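Side-chain contacts in Cif-like 1 (Burkholderia cenocepacia, PDB 7JQY), which probably hydrolyses epoxides as an octameric, Cif-like member of the alpha/beta hydrolase fold: residues B[16-20]-B[21-25]; B[176-179]-B[180-184]; B[215-218]-B[219-222]. The protein carries 1 engineered substitution. One frame throughout, in Å; residues are numbered along the deposited sequence.

Interaction 1 (B[16-20]-B[21-25]); sequences PGLPA and GFERR
The ring of F22 carries L18 on one face and meets P19 obliquely. The CD2 methyl of L18 stands over the ring centre in a CH-pi contact, 4.2 Å from the centroid of the F22 ring and only 12° off its normal. Its sister methyl lies farther out, with L18 CD1 3.9 Å from F22 CD1, so a branched leucine can roof the ring and still reach beyond its rim. P19 approaches the other ortho carbon: both CG and CD of P19 are 4.0 Å from F22 CD2. The phenyl is swung back over the preceding residues because F22 CG is anti to its own nitrogen (chi1 -168°).

A type II beta turn from P19 to F22 makes this folding back possible. It is closed by the hydrogen bond from F22 N to P19 O, 3.1 Å long with an N-H...O angle of 156°. G21 holds the third place of the turn at a positive phi, where a CB would run into A20 O, which glycine avoids. P19 O is gripped a second time, by a water 3.0 Å away that also donates to E23 OE1. The bend of E23 at chi2 brings its other oxygen, OE2, to 3.7 Å from L18 CD1.

The turn leads into a short, weakly bonded helix, about 22-25, just ahead of strand 26-32, outermost in the sheet of this chain. F22 is buried, touching M68 of helix 68-73 and stacking with F26; P19 rests on P69 of that same helix, and L18 packs on W61, Y62 and R65 of the loop leading to it.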
loop_
_atom_site.group_PDB
_atom_site.type_symbol
_atom_site.label_atom_id
_atom_site.label_comp_id
_atom_site.label_asym_id
_atom_site.label_seq_id
_atom_site.Cartn_x
_atom_site.Cartn_y
_atom_site.Cartn_z
ATOM N N PRO B 16 20.166 -23.296 8.206
ATOM C CA PRO B 16 19.118 -23.307 7.177
ATOM C C PRO B 16 19.580 -23.921 5.861
ATOM O O PRO B 16 20.772 -24.046 5.581
ATOM C CB PRO B 16 18.791 -21.819 6.986
ATOM C CG PRO B 16 20.068 -21.106 7.339
ATOM C CD PRO B 16 20.697 -21.939 8.450
ATOM N N GLY B 17 18.592 -24.314 5.053
ATOM C CA GLY B 17 18.814 -24.733 3.678
ATOM C C GLY B 17 18.860 -26.243 3.503
ATOM O O GLY B 17 18.695 -27.032 4.438
ATOM N N LEU B 18 19.085 -26.631 2.254
ATOM C CA LEU B 18 19.261 -28.029 1.915
ATOM C C LEU B 18 20.569 -28.545 2.510
ATOM O O LEU B 18 21.532 -27.789 2.653
ATOM C CB LEU B 18 19.293 -28.217 0.394
ATOM C CG LEU B 18 18.086 -27.777 -0.433
ATOM C CD1 LEU B 18 18.403 -27.805 -1.933
ATOM C CD2 LEU B 18 16.888 -28.655 -0.113
ATOM N N PRO B 19 20.626 -29.824 2.876
ATOM C CA PRO B 19 21.889 -30.396 3.352
ATOM C C PRO B 19 22.916 -30.469 2.229
ATOM O O PRO B 19 22.578 -30.508 1.042
ATOM C CB PRO B 19 21.492 -31.791 3.845
ATOM C CG PRO B 19 20.236 -32.116 3.091
ATOM C CD PRO B 19 19.532 -30.813 2.847
ATOM N N ALA B 20 24.190 -30.508 2.626
ATOM C CA ALA B 20 25.287 -30.514 1.660
ATOM C C ALA B 20 25.154 -31.669 0.674
ATOM O O ALA B 20 24.829 -32.794 1.058
ATOM C CB ALA B 20 26.625 -30.610 2.391
ATOM N N GLY B 21 25.369 -31.380 -0.613
ATOM C CA GLY B 21 25.316 -32.394 -1.642
ATOM C C GLY B 21 23.937 -32.700 -2.187
ATOM O O GLY B 21 23.825 -33.496 -3.129
ATOM N N PHE B 22 22.885 -32.118 -1.612
ATOM C CA PHE B 22 21.531 -32.407 -2.076
ATOM C C PHE B 22 21.353 -32.062 -3.554
ATOM O O PHE B 22 20.659 -32.780 -4.283
ATOM C CB PHE B 22 20.527 -31.639 -1.218
ATOM C CG PHE B 22 19.092 -32.070 -1.405
ATOM C CD1 PHE B 22 18.359 -31.639 -2.501
ATOM C CD2 PHE B 22 18.463 -32.881 -0.460
ATOM C CE1 PHE B 22 17.039 -32.020 -2.668
ATOM C CE2 PHE B 22 17.148 -33.267 -0.622
ATOM C CZ PHE B 22 16.434 -32.841 -1.728
ATOM N N GLU B 23 21.971 -30.965 -4.014
ATOM C CA GLU B 23 21.725 -30.468 -5.371
ATOM C C GLU B 23 22.155 -31.456 -6.445
ATOM O O GLU B 23 21.498 -31.564 -7.485
ATOM C CB GLU B 23 22.432 -29.132 -5.593
ATOM C CG GLU B 23 21.703 -27.938 -5.014
ATOM C CD GLU B 23 22.077 -27.664 -3.571
ATOM O OE1 GLU B 23 22.754 -28.516 -2.944
ATOM O OE2 GLU B 23 21.713 -26.583 -3.065
ATOM N N ARG B 24 23.250 -32.175 -6.219
ATOM C CA ARG B 24 23.795 -33.082 -7.214
ATOM C C ARG B 24 23.067 -34.409 -7.215
ATOM O O ARG B 24 23.228 -35.197 -8.150
ATOM C CB ARG B 24 25.291 -33.311 -6.955
ATOM C CG ARG B 24 26.095 -32.081 -7.199
ATOM C CD ARG B 24 26.380 -31.967 -8.681
ATOM N NE ARG B 24 26.305 -30.591 -9.168
ATOM C CZ ARG B 24 25.221 -30.021 -9.692
ATOM N NH1 ARG B 24 24.080 -30.694 -9.804
ATOM N NH2 ARG B 24 25.285 -28.762 -10.111
ATOM N N ARG B 25 22.266 -34.669 -6.188
ATOM C CA ARG B 25 21.584 -35.961 -6.085
ATOM C C ARG B 25 20.078 -36.017 -6.357
ATOM O O ARG B 25 19.541 -37.104 -6.574
ATOM C CB ARG B 25 21.876 -36.599 -4.723
ATOM C CG ARG B 25 23.325 -37.012 -4.528
ATOM C CD ARG B 25 23.536 -37.654 -3.165
ATOM N NE ARG B 25 22.631 -38.778 -2.945
ATOM C CZ ARG B 25 22.902 -40.033 -3.287
ATOM N NH1 ARG B 25 22.018 -40.993 -3.048
ATOM N NH2 ARG B 25 24.056 -40.330 -3.868
HETATM O O HOH W 1 23.422 -28.122 -0.571
#

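Interaction 2 (B[176-179]-B[180-184]); sequences RDIA and EMLIA
D177 and E180 meet at the N terminus of helix 178-183, where the carboxylate of E180 turns back on the N-cap residue. E180 OE1 lies 3.0 Å from D177 N and accepts a weak, strongly bent hydrogen bond (123° at the hydrogen). The bond recalls one arm of a capping box, but the definition is not met, because the D177 side chain makes no capping bond. A glutamate suits the position three residues past the N-cap because its chain, bent at chi2 (90°), is long enough to reach the backbone nitrogen. A water joins the two acids, donating to D177 OD2 at 3.0 Å and to E180 OE2 at 2.9 Å.

The helix belongs to the block of helices inserted between strands 140-146 and 250-255, the place of the cap domain in epoxide hydrolases of this fold. Within that block E180 forms a salt bridge with R229, whereas D177 OD2 pairs with R222 of the fourth subunit; these cations would offset the like charges of the two carboxylates.

On another side of the helix the side chains are apolar and face other subunits: M181 and L182 pack on A189 and I183 of the third, I178 on P218 of the fourth. I178 runs alongside both M181 and L182, pointing the same way: I178 CD1 is 3.9 Å from M181 CE, and I178 CG2 is 4.0 Å from L182 CD1. Helical bonds to D177 O, I178 O and A179 O hold M181, L182 and I183 in step.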
loop_
_atom_site.group_PDB
_atom_site.type_symbol
_atom_site.label_atom_id
_atom_site.label_comp_id
_atom_site.label_asym_id
_atom_site.label_seq_id
_atom_site.Cartn_x
_atom_site.Cartn_y
_atom_site.Cartn_z
ATOM N N ARG B 176 -14.562 -19.460 2.555
ATOM C CA ARG B 176 -14.157 -19.196 1.181
ATOM C C ARG B 176 -14.081 -17.693 0.931
ATOM O O ARG B 176 -14.978 -16.941 1.319
ATOM C CB ARG B 176 -15.134 -19.854 0.203
ATOM C CG ARG B 176 -14.665 -19.825 -1.271
ATOM C CD ARG B 176 -15.452 -20.788 -2.141
ATOM N NE ARG B 176 -15.029 -22.176 -1.978
ATOM C CZ ARG B 176 -15.743 -23.098 -1.335
ATOM N NH1 ARG B 176 -16.910 -22.775 -0.795
ATOM N NH2 ARG B 176 -15.296 -24.342 -1.236
ATOM N N ASP B 177 -12.981 -17.268 0.303
ATOM C CA ASP B 177 -12.697 -15.884 -0.079
ATOM C C ASP B 177 -12.306 -15.003 1.097
ATOM O O ASP B 177 -11.430 -14.139 0.961
ATOM C CB ASP B 177 -13.886 -15.276 -0.829
ATOM C CG ASP B 177 -14.392 -16.185 -1.919
ATOM O OD1 ASP B 177 -15.605 -16.466 -1.935
ATOM O OD2 ASP B 177 -13.566 -16.630 -2.755
ATOM N N ILE B 178 -12.937 -15.192 2.258
ATOM C CA ILE B 178 -12.562 -14.377 3.407
ATOM C C ILE B 178 -11.127 -14.683 3.812
ATOM O O ILE B 178 -10.327 -13.772 4.063
ATOM C CB ILE B 178 -13.526 -14.613 4.589
ATOM C CG1 ILE B 178 -14.900 -13.998 4.309
ATOM C CG2 ILE B 178 -12.924 -14.051 5.865
ATOM C CD1 ILE B 178 -14.884 -12.493 4.161
ATOM N N ALA B 179 -10.788 -15.978 3.881
ATOM C CA ALA B 179 -9.440 -16.398 4.261
ATOM C C ALA B 179 -8.397 -15.878 3.279
ATOM O O ALA B 179 -7.343 -15.370 3.689
ATOM C CB ALA B 179 -9.380 -17.923 4.343
ATOM N N GLU B 180 -8.677 -15.996 1.970
ATOM C CA GLU B 180 -7.743 -15.501 0.959
ATOM C C GLU B 180 -7.588 -13.991 1.051
ATOM O O GLU B 180 -6.475 -13.464 0.982
ATOM C CB GLU B 180 -8.214 -15.913 -0.442
ATOM C CG GLU B 180 -8.115 -17.412 -0.694
ATOM C CD GLU B 180 -9.381 -18.171 -0.309
ATOM O OE1 GLU B 180 -10.059 -17.758 0.664
ATOM O OE2 GLU B 180 -9.691 -19.197 -0.961
ATOM N N MET B 181 -8.695 -13.279 1.239
ATOM C CA MET B 181 -8.626 -11.828 1.305
ATOM C C MET B 181 -7.854 -11.360 2.536
ATOM O O MET B 181 -7.145 -10.349 2.484
ATOM C CB MET B 181 -10.039 -11.261 1.287
ATOM C CG MET B 181 -10.192 -9.910 1.927
ATOM S SD MET B 181 -11.935 -9.647 2.205
ATOM C CE MET B 181 -12.028 -9.815 4.014
ATOM N N LEU B 182 -8.004 -12.060 3.664
ATOM C CA LEU B 182 -7.303 -11.636 4.875
ATOM C C LEU B 182 -5.817 -11.950 4.798
ATOM O O LEU B 182 -4.984 -11.142 5.224
ATOM C CB LEU B 182 -7.908 -12.318 6.106
ATOM C CG LEU B 182 -9.322 -11.926 6.518
ATOM C CD1 LEU B 182 -9.690 -12.672 7.792
ATOM C CD2 LEU B 182 -9.427 -10.429 6.714
ATOM N N ILE B 183 -5.460 -13.122 4.270
ATOM C CA ILE B 183 -4.080 -13.586 4.367
ATOM C C ILE B 183 -3.224 -13.238 3.136
ATOM O O ILE B 183 -1.988 -13.211 3.242
ATOM C CB ILE B 183 -4.087 -15.100 4.671
ATOM C CG1 ILE B 183 -4.825 -15.358 5.994
ATOM C CG2 ILE B 183 -2.668 -15.649 4.777
ATOM C CD1 ILE B 183 -5.213 -16.800 6.227
ATOM N N ALA B 184 -3.836 -12.926 1.989
ATOM C CA ALA B 184 -3.052 -12.536 0.812
ATOM C C ALA B 184 -2.172 -11.328 1.126
ATOM O O ALA B 184 -2.642 -10.331 1.685
ATOM C CB ALA B 184 -3.976 -12.217 -0.367
HETATM O O HOH W 2 -11.490 -18.753 -3.216
#

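Interaction 3 (B[215-218]-B[219-222]); sequences YAAP and GALR
The backbone at A217-A220 makes a type II beta turn, closed by a 3.0 Å hydrogen bond from A220 N to A217 O, and the turn runs directly into helix 220-229. The donor stands above the carbonyl plane of A217, 42° out of it, although the N-H itself points well at the oxygen (164°). P218 supplies the fixed phi wanted at the second place of the turn. G219, third in the turn and also the N-cap of the helix, has a positive phi at which a CB would collide with P218 O, so glycine fits where other residues would be jammed.

Side chains before and after the turn pack against its backbone. A220 points its small methyl inward, its CB 3.4 Å from A217 O. The ring of Y215 reaches A220 O with CD1, at 3.8 Å, the oxygen lying obliquely to it. The phenol carries on away from the turn: Y215 OH bonds to Q59 O and the ring meets W57 edge-to-face, near, without touching, the strand-to-helix turn that carries the engineered S123, probably the nucleophile elbow. Thus the tyrosine joins the end of helix 205-215 to the loop with W57, P58 and Q59.

L221, in the first turn of the helix, has an amide with no preceding helical carbonyl to use. L221 N gives its hydrogen to a water 3.0 Å away, which also lies 3.0 Å from Y215 O and close to A217 O. Beside that water the isobutyl group leans on the same tyrosine carbonyl, L221 CG 3.4 Å from Y215 O.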
loop_
_atom_site.group_PDB
_atom_site.type_symbol
_atom_site.label_atom_id
_atom_site.label_comp_id
_atom_site.label_asym_id
_atom_site.label_seq_id
_atom_site.Cartn_x
_atom_site.Cartn_y
_atom_site.Cartn_z
ATOM N N TYR B 215 3.260 -20.461 -0.688
ATOM C CA TYR B 215 1.845 -20.183 -0.472
ATOM C C TYR B 215 1.455 -18.763 -0.853
ATOM O O TYR B 215 0.258 -18.473 -0.950
ATOM C CB TYR B 215 1.478 -20.491 1.006
ATOM C CG TYR B 215 1.387 -21.992 1.194
ATOM C CD1 TYR B 215 0.177 -22.659 1.026
ATOM C CD2 TYR B 215 2.524 -22.752 1.436
ATOM C CE1 TYR B 215 0.098 -24.036 1.128
ATOM C CE2 TYR B 215 2.457 -24.125 1.539
ATOM C CZ TYR B 215 1.239 -24.761 1.389
ATOM O OH TYR B 215 1.168 -26.140 1.483
ATOM N N ALA B 216 2.425 -17.893 -1.138
ATOM C CA ALA B 216 2.142 -16.573 -1.686
ATOM C C ALA B 216 1.928 -16.602 -3.198
ATOM O O ALA B 216 1.435 -15.619 -3.764
ATOM C CB ALA B 216 3.283 -15.607 -1.341
ATOM N N ALA B 217 2.266 -17.703 -3.856
ATOM C CA ALA B 217 2.129 -17.808 -5.305
ATOM C C ALA B 217 0.655 -17.768 -5.725
ATOM O O ALA B 217 -0.236 -18.069 -4.926
ATOM C CB ALA B 217 2.787 -19.098 -5.788
ATOM N N PRO B 218 0.373 -17.380 -6.974
ATOM C CA PRO B 218 -1.027 -17.250 -7.421
ATOM C C PRO B 218 -1.807 -18.545 -7.256
ATOM O O PRO B 218 -1.421 -19.594 -7.774
ATOM C CB PRO B 218 -0.887 -16.867 -8.902
ATOM C CG PRO B 218 0.448 -16.222 -9.003
ATOM C CD PRO B 218 1.323 -16.942 -8.012
ATOM N N GLY B 219 -2.927 -18.465 -6.539
ATOM C CA GLY B 219 -3.769 -19.626 -6.330
ATOM C C GLY B 219 -3.347 -20.556 -5.198
ATOM O O GLY B 219 -4.127 -21.444 -4.824
ATOM N N ALA B 220 -2.136 -20.402 -4.655
ATOM C CA ALA B 220 -1.645 -21.358 -3.667
ATOM C C ALA B 220 -2.395 -21.254 -2.340
ATOM O O ALA B 220 -2.552 -22.262 -1.645
ATOM C CB ALA B 220 -0.141 -21.171 -3.452
ATOM N N LEU B 221 -2.816 -20.051 -1.946
ATOM C CA LEU B 221 -3.644 -19.918 -0.749
ATOM C C LEU B 221 -4.990 -20.594 -0.954
ATOM O O LEU B 221 -5.427 -21.403 -0.121
ATOM C CB LEU B 221 -3.852 -18.442 -0.410
ATOM C CG LEU B 221 -2.755 -17.651 0.287
ATOM C CD1 LEU B 221 -3.271 -16.243 0.536
ATOM C CD2 LEU B 221 -2.340 -18.320 1.620
ATOM N N ARG B 222 -5.654 -20.282 -2.076
ATOM C CA ARG B 222 -6.963 -20.855 -2.369
ATOM C C ARG B 222 -6.902 -22.371 -2.374
ATOM O O ARG B 222 -7.702 -23.041 -1.710
ATOM C CB ARG B 222 -7.478 -20.354 -3.730
ATOM C CG ARG B 222 -8.628 -21.194 -4.263
ATOM C CD ARG B 222 -9.118 -20.761 -5.654
ATOM N NE ARG B 222 -8.179 -21.103 -6.718
ATOM C CZ ARG B 222 -7.975 -22.339 -7.159
ATOM N NH1 ARG B 222 -8.641 -23.352 -6.619
ATOM N NH2 ARG B 222 -7.114 -22.568 -8.146
HETATM O O HOH W 3 -1.745 -17.416 -2.948
#

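Overall arrangement
From the N terminus the three contacts come in series, none nesting within or crossing another. Interaction 1 closes a turn in the N-terminal arm before strand 26-32, outermost in this chain's sheet, and stands apart, its nearest atoms about 22 Å from those of interaction 2 and about 15 Å from those of interaction 3. Interactions 2 and 3 lie among the helices between strands 140-146 and 250-255, with centres about 11 Å apart. Interaction 2 starts helix 178-183, and interaction 3 closes the loop from helix 205-215 to helix 220-229. They touch at E180 OE2 and R222 CA, 3.5 Å apart, and where L221 CD1 packs on A184 N. Both reach the fourth subunit, so this helical region forms part of an octamer interface.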